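Local coordinates for protein Cg3027-pa (Drosophila melanogaster, PDB 2VHH) that probably hydrolyses N-carbamoyl-beta-alanine to beta-alanine, carbon dioxide and ammonia in pyrimidine degradation, and assembles as a homooctamer, at residues Leu38-Ser43 with Ile72-Ala77; Cys113-Thr118 with Ala251-Asn256. One frame throughout, in Å; residues are numbered along the deposited sequence.

The two contacts build outward and inward from one beta-sheet of a carbon-nitrogen hydrolase fold. Their centres lie about 13 Å apart, and they come in series along the chain, contact 1 closing before contact 2 opens. Strands 72-79 and 115-118 are parallel neighbours in the sheet, joined where R74 O meets N114 N at 2.8 Å and G76 N meets I115 O at 2.8 Å, both probable hydrogen bonds. In contact 1 an N-terminal segment packs against this sheet near the surface, about 18 Å from the centre of the chain; contact 2, about 8 Å from that centre, joins the same sheet to the second one, so the two strands connect surface packing to the buried core.

Contact 1. Residues Leu38-Ser43 with Ile72-Ala77; sequences LELPTS and IVRVGA
L38 lays its branched end over the flat guanidinium of R74, a worked example of how a charged side chain can offer an apolar neighbour a face while its N-H groups are used by others. The two side chains come from opposite directions, L38 from residues 38-43 and R74 from the strand. CD1 of L38 stands 3.6 Å above the guanidinium plane, over its centre, and lies 3.7 Å from CZ of R74. The other methyl, L38 CD2, is 3.8 Å from R74 NH1, so both branches of the leucine share in the packing. A bend in the R74 chain at chi2 brings the guanidinium under L38.

The rest of the segment adds little. Carbonyl O of E39 is 4.1 Å from R74 NH1, too far for a hydrogen bond, and L40 reaches the same nitrogen with CD2 only at 4.5 Å.

Polar grip on the guanidinium comes from outside the two segments: NH2 forms a salt bridge with E342 on strand 337-344, and NE donates to the carbonyl of A111. These bonds fix the orientation of the group, and with it the face that L38 packs against.

Just beyond the contact, P41 occupies the N-cap position of helix 42-50, and S43 OG hydrogen-bonds E110 at the end of helix 90-110. Residues 38-43 also reach strand 54-59 through a backbone hydrogen bond between L38 and G57, while strand 72-79 runs between strands 337-344 and 115-118 of the mixed sheet.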
ATOM      1  N   LEU C  38     -24.814  -3.436 -49.102  1.00 49.38           N
ATOM      2  CA  LEU C  38     -26.123  -3.936 -48.717  1.00 48.70           C
ATOM      3  C   LEU C  38     -27.146  -3.336 -49.678  1.00 48.50           C
ATOM      4  O   LEU C  38     -27.129  -2.131 -49.941  1.00 48.43           O
ATOM      5  CB  LEU C  38     -26.442  -3.507 -47.288  1.00 48.52           C
ATOM      6  CG  LEU C  38     -27.275  -4.333 -46.303  1.00 48.35           C
ATOM      7  CD1 LEU C  38     -27.970  -3.378 -45.359  1.00 48.34           C
ATOM      8  CD2 LEU C  38     -28.308  -5.228 -46.951  1.00 49.08           C
ATOM      9  N   GLU C  39     -28.022  -4.182 -50.216  1.00 48.27           N
ATOM     10  CA  GLU C  39     -29.094  -3.735 -51.106  1.00 48.00           C
ATOM     11  C   GLU C  39     -30.244  -3.200 -50.264  1.00 47.25           C
ATOM     12  O   GLU C  39     -30.674  -3.849 -49.301  1.00 47.14           O
ATOM     13  CB  GLU C  39     -29.592  -4.893 -51.975  1.00 48.31           C
ATOM     14  CG  GLU C  39     -29.626  -4.590 -53.476  1.00 50.01           C
ATOM     15  CD  GLU C  39     -28.311  -4.962 -54.182  1.00 52.24           C
ATOM     16  OE1 GLU C  39     -28.316  -5.948 -54.958  1.00 52.82           O
ATOM     17  OE2 GLU C  39     -27.275  -4.284 -53.954  1.00 52.53           O
ATOM     18  N   LEU C  40     -30.742  -2.021 -50.625  1.00 46.32           N
ATOM     19  CA  LEU C  40     -31.797  -1.380 -49.841  1.00 45.55           C
ATOM     20  C   LEU C  40     -33.130  -1.403 -50.566  1.00 45.10           C
ATOM     21  O   LEU C  40     -33.163  -1.312 -51.791  1.00 45.07           O
ATOM     22  CB  LEU C  40     -31.418   0.060 -49.491  1.00 45.45           C
ATOM     23  CG  LEU C  40     -30.206   0.223 -48.573  1.00 45.09           C
ATOM     24  CD1 LEU C  40     -29.735   1.667 -48.577  1.00 44.58           C
ATOM     25  CD2 LEU C  40     -30.507  -0.274 -47.154  1.00 44.47           C
ATOM     26  N   PRO C  41     -34.237  -1.526 -49.811  1.00 44.67           N
ATOM     27  CA  PRO C  41     -35.572  -1.458 -50.387  1.00 44.42           C
ATOM     28  C   PRO C  41     -35.741  -0.235 -51.271  1.00 44.26           C
ATOM     29  O   PRO C  41     -35.226   0.841 -50.954  1.00 44.31           O
ATOM     30  CB  PRO C  41     -36.465  -1.348 -49.157  1.00 44.27           C
ATOM     31  CG  PRO C  41     -35.732  -2.087 -48.132  1.00 44.41           C
ATOM     32  CD  PRO C  41     -34.295  -1.759 -48.359  1.00 44.58           C
ATOM     33  N   THR C  42     -36.460  -0.413 -52.374  1.00 44.10           N
ATOM     34  CA  THR C  42     -36.628   0.631 -53.384  1.00 43.91           C
ATOM     35  C   THR C  42     -37.373   1.878 -52.856  1.00 43.73           C
ATOM     36  O   THR C  42     -37.101   3.004 -53.290  1.00 43.65           O
ATOM     37  CB  THR C  42     -37.280   0.052 -54.682  1.00 43.79           C
ATOM     38  OG1 THR C  42     -37.299   1.052 -55.702  1.00 44.12           O
ATOM     39  CG2 THR C  42     -38.706  -0.455 -54.432  1.00 43.60           C
ATOM     40  N   SER C  43     -38.289   1.660 -51.908  1.00 43.43           N
ATOM     41  CA  SER C  43     -39.078   2.733 -51.295  1.00 43.14           C
ATOM     42  C   SER C  43     -38.217   3.666 -50.447  1.00 42.89           C
ATOM     43  O   SER C  43     -38.426   4.880 -50.436  1.00 42.87           O
ATOM     44  CB  SER C  43     -40.193   2.139 -50.439  1.00 43.18           C
ATOM     45  OG  SER C  43     -39.653   1.441 -49.333  1.00 42.97           O
ATOM     46  N   ILE C  72     -28.203 -10.345 -35.724  1.00 32.91           N
ATOM     47  CA  ILE C  72     -28.101  -9.353 -36.796  1.00 32.15           C
ATOM     48  C   ILE C  72     -28.956  -8.131 -36.510  1.00 31.73           C
ATOM     49  O   ILE C  72     -30.108  -8.239 -36.094  1.00 31.65           O
ATOM     50  CB  ILE C  72     -28.325  -9.959 -38.202  1.00 32.13           C
ATOM     51  CG1 ILE C  72     -27.202 -10.960 -38.501  1.00 32.19           C
ATOM     52  CG2 ILE C  72     -28.331  -8.869 -39.271  1.00 31.42           C
ATOM     53  CD1 ILE C  72     -27.504 -11.976 -39.600  1.00 33.48           C
ATOM     54  N   VAL C  73     -28.346  -6.967 -36.715  1.00 31.26           N
ATOM     55  CA  VAL C  73     -28.884  -5.688 -36.282  1.00 30.69           C
ATOM     56  C   VAL C  73     -28.591  -4.642 -37.349  1.00 30.47           C
ATOM     57  O   VAL C  73     -27.532  -4.670 -37.976  1.00 30.65           O
ATOM     58  CB  VAL C  73     -28.301  -5.302 -34.873  1.00 30.66           C
ATOM     59  CG1 VAL C  73     -28.047  -3.810 -34.713  1.00 30.53           C
ATOM     60  CG2 VAL C  73     -29.210  -5.807 -33.771  1.00 30.38           C
ATOM     61  N   ARG C  74     -29.538  -3.735 -37.565  1.00 30.07           N
ATOM     62  CA  ARG C  74     -29.407  -2.689 -38.573  1.00 29.83           C
ATOM     63  C   ARG C  74     -29.377  -1.311 -37.905  1.00 29.55           C
ATOM     64  O   ARG C  74     -30.314  -0.955 -37.191  1.00 29.49           O
ATOM     65  CB  ARG C  74     -30.604  -2.787 -39.517  1.00 29.88           C
ATOM     66  CG  ARG C  74     -30.267  -2.729 -40.988  1.00 30.15           C
ATOM     67  CD  ARG C  74     -30.853  -3.942 -41.701  1.00 30.80           C
ATOM     68  NE  ARG C  74     -31.206  -3.656 -43.087  1.00 31.36           N
ATOM     69  CZ  ARG C  74     -31.210  -4.557 -44.066  1.00 31.78           C
ATOM     70  NH1 ARG C  74     -31.553  -4.190 -45.296  1.00 31.89           N
ATOM     71  NH2 ARG C  74     -30.869  -5.820 -43.828  1.00 31.07           N
ATOM     72  N   VAL C  75     -28.310  -0.545 -38.122  1.00 29.15           N
ATOM     73  CA  VAL C  75     -28.219   0.792 -37.545  1.00 28.93           C
ATOM     74  C   VAL C  75     -28.261   1.871 -38.626  1.00 28.87           C
ATOM     75  O   VAL C  75     -27.700   1.703 -39.708  1.00 28.82           O
ATOM     76  CB  VAL C  75     -26.989   0.961 -36.585  1.00 28.96           C
ATOM     77  CG1 VAL C  75     -26.702  -0.331 -35.831  1.00 28.28           C
ATOM     78  CG2 VAL C  75     -25.745   1.437 -37.318  1.00 29.20           C
ATOM     79  N   GLY C  76     -28.959   2.963 -38.328  1.00 28.77           N
ATOM     80  CA  GLY C  76     -29.062   4.099 -39.233  1.00 28.69           C
ATOM     81  C   GLY C  76     -28.421   5.316 -38.597  1.00 28.90           C
ATOM     82  O   GLY C  76     -28.844   5.775 -37.527  1.00 29.12           O
ATOM     83  N   ALA C  77     -27.379   5.825 -39.237  1.00 28.64           N
ATOM     84  CA  ALA C  77     -26.748   7.044 -38.785  1.00 28.62           C
ATOM     85  C   ALA C  77     -27.236   8.194 -39.665  1.00 28.79           C
ATOM     86  O   ALA C  77     -27.131   8.134 -40.887  1.00 29.06           O
ATOM     87  CB  ALA C  77     -25.247   6.909 -38.848  1.00 28.42           C
TER

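Contact 2. Residues Cys113-Thr118 with Ala251-Asn256; sequences CNIVCT and AEIVFN
The buried interface between the two beta-sheets of the alpha-beta-beta-alpha sandwich, the hallmark of the carbon-nitrogen hydrolase fold, is sampled here by one strand from each sheet. Strands 115-118 and 253-256 run in nearly the same direction, 27° apart, with axes 8.3 Å from each other at their closest. That spacing is filled by side chains: I115 and C117 point across from one strand, I253 and F255 from the other, in keeping with the alternation of a beta-strand.

F255 is the central piece. Its ring lies in front of both residues of the facing strand, and each meets it at a slant, neither squarely over the face nor at the edge. Near the base of the ring, C117 CB is 3.5 Å from F255 CD2, and the C117 sulfur sits 4.6 Å from the ring centroid, 50° off the normal, an oblique sulfur-aromatic contact. With SG anti to the backbone N (chi1 180°), the sulfur also comes to 3.9 Å from F255 CB. At the far end of the ring, CZ meets I115 CG2 at 3.7 Å.

The isoleucines extend the apolar seam, reaching toward each other tip to tip, with I115 CD1 4.2 Å from I253 CD1. Within its own strand I253 also packs on F255: its CG2 lies 3.7 Å above the ring plane, displaced toward the rim, and so backs one face.

Around this seam, strand 227-231 contributes L229, which touches both isoleucines, while strand 283-295 brings V285 against I253 and F255, and I287 against C117. In the first sheet, I115 also touches V73 and V75 of the neighbouring strand 72-79.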
ATOM      1  N   CYS C 113     -34.052  -0.539 -40.402  1.00 31.85           N
ATOM      2  CA  CYS C 113     -33.207  -0.241 -39.242  1.00 31.28           C
ATOM      3  C   CYS C 113     -33.880  -0.582 -37.920  1.00 30.93           C
ATOM      4  O   CYS C 113     -35.101  -0.589 -37.827  1.00 31.11           O
ATOM      5  CB  CYS C 113     -32.766   1.214 -39.241  1.00 31.11           C
ATOM      6  SG  CYS C 113     -31.579   1.551 -40.525  1.00 31.05           S
ATOM      7  N   ASN C 114     -33.059  -0.872 -36.915  1.00 30.30           N
ATOM      8  CA  ASN C 114     -33.511  -1.194 -35.572  1.00 29.47           C
ATOM      9  C   ASN C 114     -33.090  -0.122 -34.587  1.00 28.98           C
ATOM     10  O   ASN C 114     -33.741   0.085 -33.569  1.00 29.07           O
ATOM     11  CB  ASN C 114     -32.904  -2.519 -35.119  1.00 29.92           C
ATOM     12  CG  ASN C 114     -33.157  -3.641 -36.092  1.00 29.13           C
ATOM     13  OD1 ASN C 114     -32.246  -4.087 -36.782  1.00 29.30           O
ATOM     14  ND2 ASN C 114     -34.390  -4.095 -36.156  1.00 28.49           N
ATOM     15  N   ILE C 115     -31.964   0.520 -34.877  1.00 28.28           N
ATOM     16  CA  ILE C 115     -31.446   1.627 -34.085  1.00 27.60           C
ATOM     17  C   ILE C 115     -31.196   2.774 -35.052  1.00 27.42           C
ATOM     18  O   ILE C 115     -30.695   2.564 -36.153  1.00 27.37           O
ATOM     19  CB  ILE C 115     -30.090   1.303 -33.385  1.00 27.40           C
ATOM     20  CG1 ILE C 115     -30.127  -0.022 -32.635  1.00 26.91           C
ATOM     21  CG2 ILE C 115     -29.716   2.397 -32.407  1.00 27.32           C
ATOM     22  CD1 ILE C 115     -28.780  -0.698 -32.552  1.00 26.42           C
ATOM     23  N   VAL C 116     -31.535   3.985 -34.636  1.00 27.13           N
ATOM     24  CA  VAL C 116     -31.182   5.176 -35.396  1.00 26.86           C
ATOM     25  C   VAL C 116     -30.546   6.206 -34.455  1.00 26.66           C
ATOM     26  O   VAL C 116     -30.976   6.363 -33.308  1.00 26.68           O
ATOM     27  CB  VAL C 116     -32.409   5.745 -36.156  1.00 26.93           C
ATOM     28  CG1 VAL C 116     -32.101   7.094 -36.785  1.00 26.98           C
ATOM     29  CG2 VAL C 116     -32.867   4.768 -37.230  1.00 27.11           C
ATOM     30  N   CYS C 117     -29.515   6.892 -34.935  1.00 26.37           N
ATOM     31  CA  CYS C 117     -28.797   7.861 -34.116  1.00 26.13           C
ATOM     32  C   CYS C 117     -28.557   9.172 -34.841  1.00 26.01           C
ATOM     33  O   CYS C 117     -28.306   9.178 -36.033  1.00 26.10           O
ATOM     34  CB  CYS C 117     -27.461   7.283 -33.678  1.00 25.94           C
ATOM     35  SG  CYS C 117     -26.475   8.399 -32.664  1.00 26.32           S
ATOM     36  N   THR C 118     -28.619  10.275 -34.107  1.00 26.09           N
ATOM     37  CA  THR C 118     -28.356  11.604 -34.657  1.00 26.50           C
ATOM     38  C   THR C 118     -26.918  12.093 -34.428  1.00 26.78           C
ATOM     39  O   THR C 118     -26.149  11.508 -33.673  1.00 26.67           O
ATOM     40  CB  THR C 118     -29.315  12.671 -34.055  1.00 26.74           C
ATOM     41  OG1 THR C 118     -28.905  12.992 -32.714  1.00 26.45           O
ATOM     42  CG2 THR C 118     -30.788  12.196 -34.083  1.00 26.34           C
ATOM     43  N   ALA C 251     -20.047  -2.549 -23.802  1.00 22.40           N
ATOM     44  CA  ALA C 251     -20.687  -1.996 -24.981  1.00 22.62           C
ATOM     45  C   ALA C 251     -20.342  -2.772 -26.255  1.00 22.96           C
ATOM     46  O   ALA C 251     -19.215  -3.250 -26.425  1.00 23.17           O
ATOM     47  CB  ALA C 251     -20.302  -0.552 -25.126  1.00 22.60           C
ATOM     48  N   GLU C 252     -21.320  -2.873 -27.150  1.00 23.25           N
ATOM     49  CA  GLU C 252     -21.167  -3.560 -28.428  1.00 23.32           C
ATOM     50  C   GLU C 252     -21.122  -2.586 -29.588  1.00 22.98           C
ATOM     51  O   GLU C 252     -20.393  -2.802 -30.553  1.00 23.13           O
ATOM     52  CB  GLU C 252     -22.311  -4.564 -28.601  1.00 23.55           C
ATOM     53  CG  GLU C 252     -21.983  -5.888 -27.923  1.00 25.40           C
ATOM     54  CD  GLU C 252     -23.151  -6.848 -27.806  1.00 27.45           C
ATOM     55  OE1 GLU C 252     -22.957  -8.024 -28.184  1.00 27.77           O
ATOM     56  OE2 GLU C 252     -24.240  -6.446 -27.317  1.00 28.63           O
ATOM     57  N   ILE C 253     -21.925  -1.528 -29.500  1.00 22.67           N
ATOM     58  CA  ILE C 253     -21.893  -0.432 -30.472  1.00 22.24           C
ATOM     59  C   ILE C 253     -21.788   0.867 -29.680  1.00 22.16           C
ATOM     60  O   ILE C 253     -22.610   1.136 -28.789  1.00 22.29           O
ATOM     61  CB  ILE C 253     -23.149  -0.401 -31.389  1.00 22.27           C
ATOM     62  CG1 ILE C 253     -23.373  -1.745 -32.089  1.00 22.24           C
ATOM     63  CG2 ILE C 253     -23.008   0.679 -32.438  1.00 22.24           C
ATOM     64  CD1 ILE C 253     -24.818  -1.998 -32.514  1.00 21.66           C
ATOM     65  N   VAL C 254     -20.760   1.651 -29.978  1.00 21.75           N
ATOM     66  CA  VAL C 254     -20.610   2.951 -29.354  1.00 21.59           C
ATOM     67  C   VAL C 254     -20.835   4.006 -30.424  1.00 21.89           C
ATOM     68  O   VAL C 254     -20.116   4.050 -31.422  1.00 22.31           O
ATOM     69  CB  VAL C 254     -19.228   3.138 -28.696  1.00 21.37           C
ATOM     70  CG1 VAL C 254     -19.120   4.532 -28.105  1.00 20.98           C
ATOM     71  CG2 VAL C 254     -19.011   2.101 -27.606  1.00 20.73           C
ATOM     72  N   PHE C 255     -21.854   4.829 -30.219  1.00 21.93           N
ATOM     73  CA  PHE C 255     -22.175   5.911 -31.129  1.00 22.12           C
ATOM     74  C   PHE C 255     -21.346   7.137 -30.762  1.00 22.61           C
ATOM     75  O   PHE C 255     -21.060   7.370 -29.586  1.00 22.72           O
ATOM     76  CB  PHE C 255     -23.672   6.212 -31.056  1.00 21.68           C
ATOM     77  CG  PHE C 255     -24.526   5.080 -31.532  1.00 21.66           C
ATOM     78  CD1 PHE C 255     -24.872   4.041 -30.674  1.00 21.22           C
ATOM     79  CD2 PHE C 255     -24.953   5.026 -32.853  1.00 21.84           C
ATOM     80  CE1 PHE C 255     -25.642   2.980 -31.119  1.00 20.51           C
ATOM     81  CE2 PHE C 255     -25.739   3.972 -33.310  1.00 21.27           C
ATOM     82  CZ  PHE C 255     -26.083   2.947 -32.442  1.00 21.18           C
ATOM     83  N   ASN C 256     -20.959   7.914 -31.770  1.00 22.98           N
ATOM     84  CA  ASN C 256     -20.125   9.080 -31.561  1.00 23.40           C
ATOM     85  C   ASN C 256     -20.673  10.288 -32.332  1.00 23.95           C
ATOM     86  O   ASN C 256     -20.096  10.704 -33.351  1.00 23.86           O
ATOM     87  CB  ASN C 256     -18.655   8.756 -31.915  1.00 23.32           C
ATOM     88  CG  ASN C 256     -17.717   9.954 -31.753  1.00 23.69           C
ATOM     89  OD1 ASN C 256     -16.950  10.282 -32.657  1.00 24.46           O
ATOM     90  ND2 ASN C 256     -17.782  10.610 -30.607  1.00 24.35           N
TER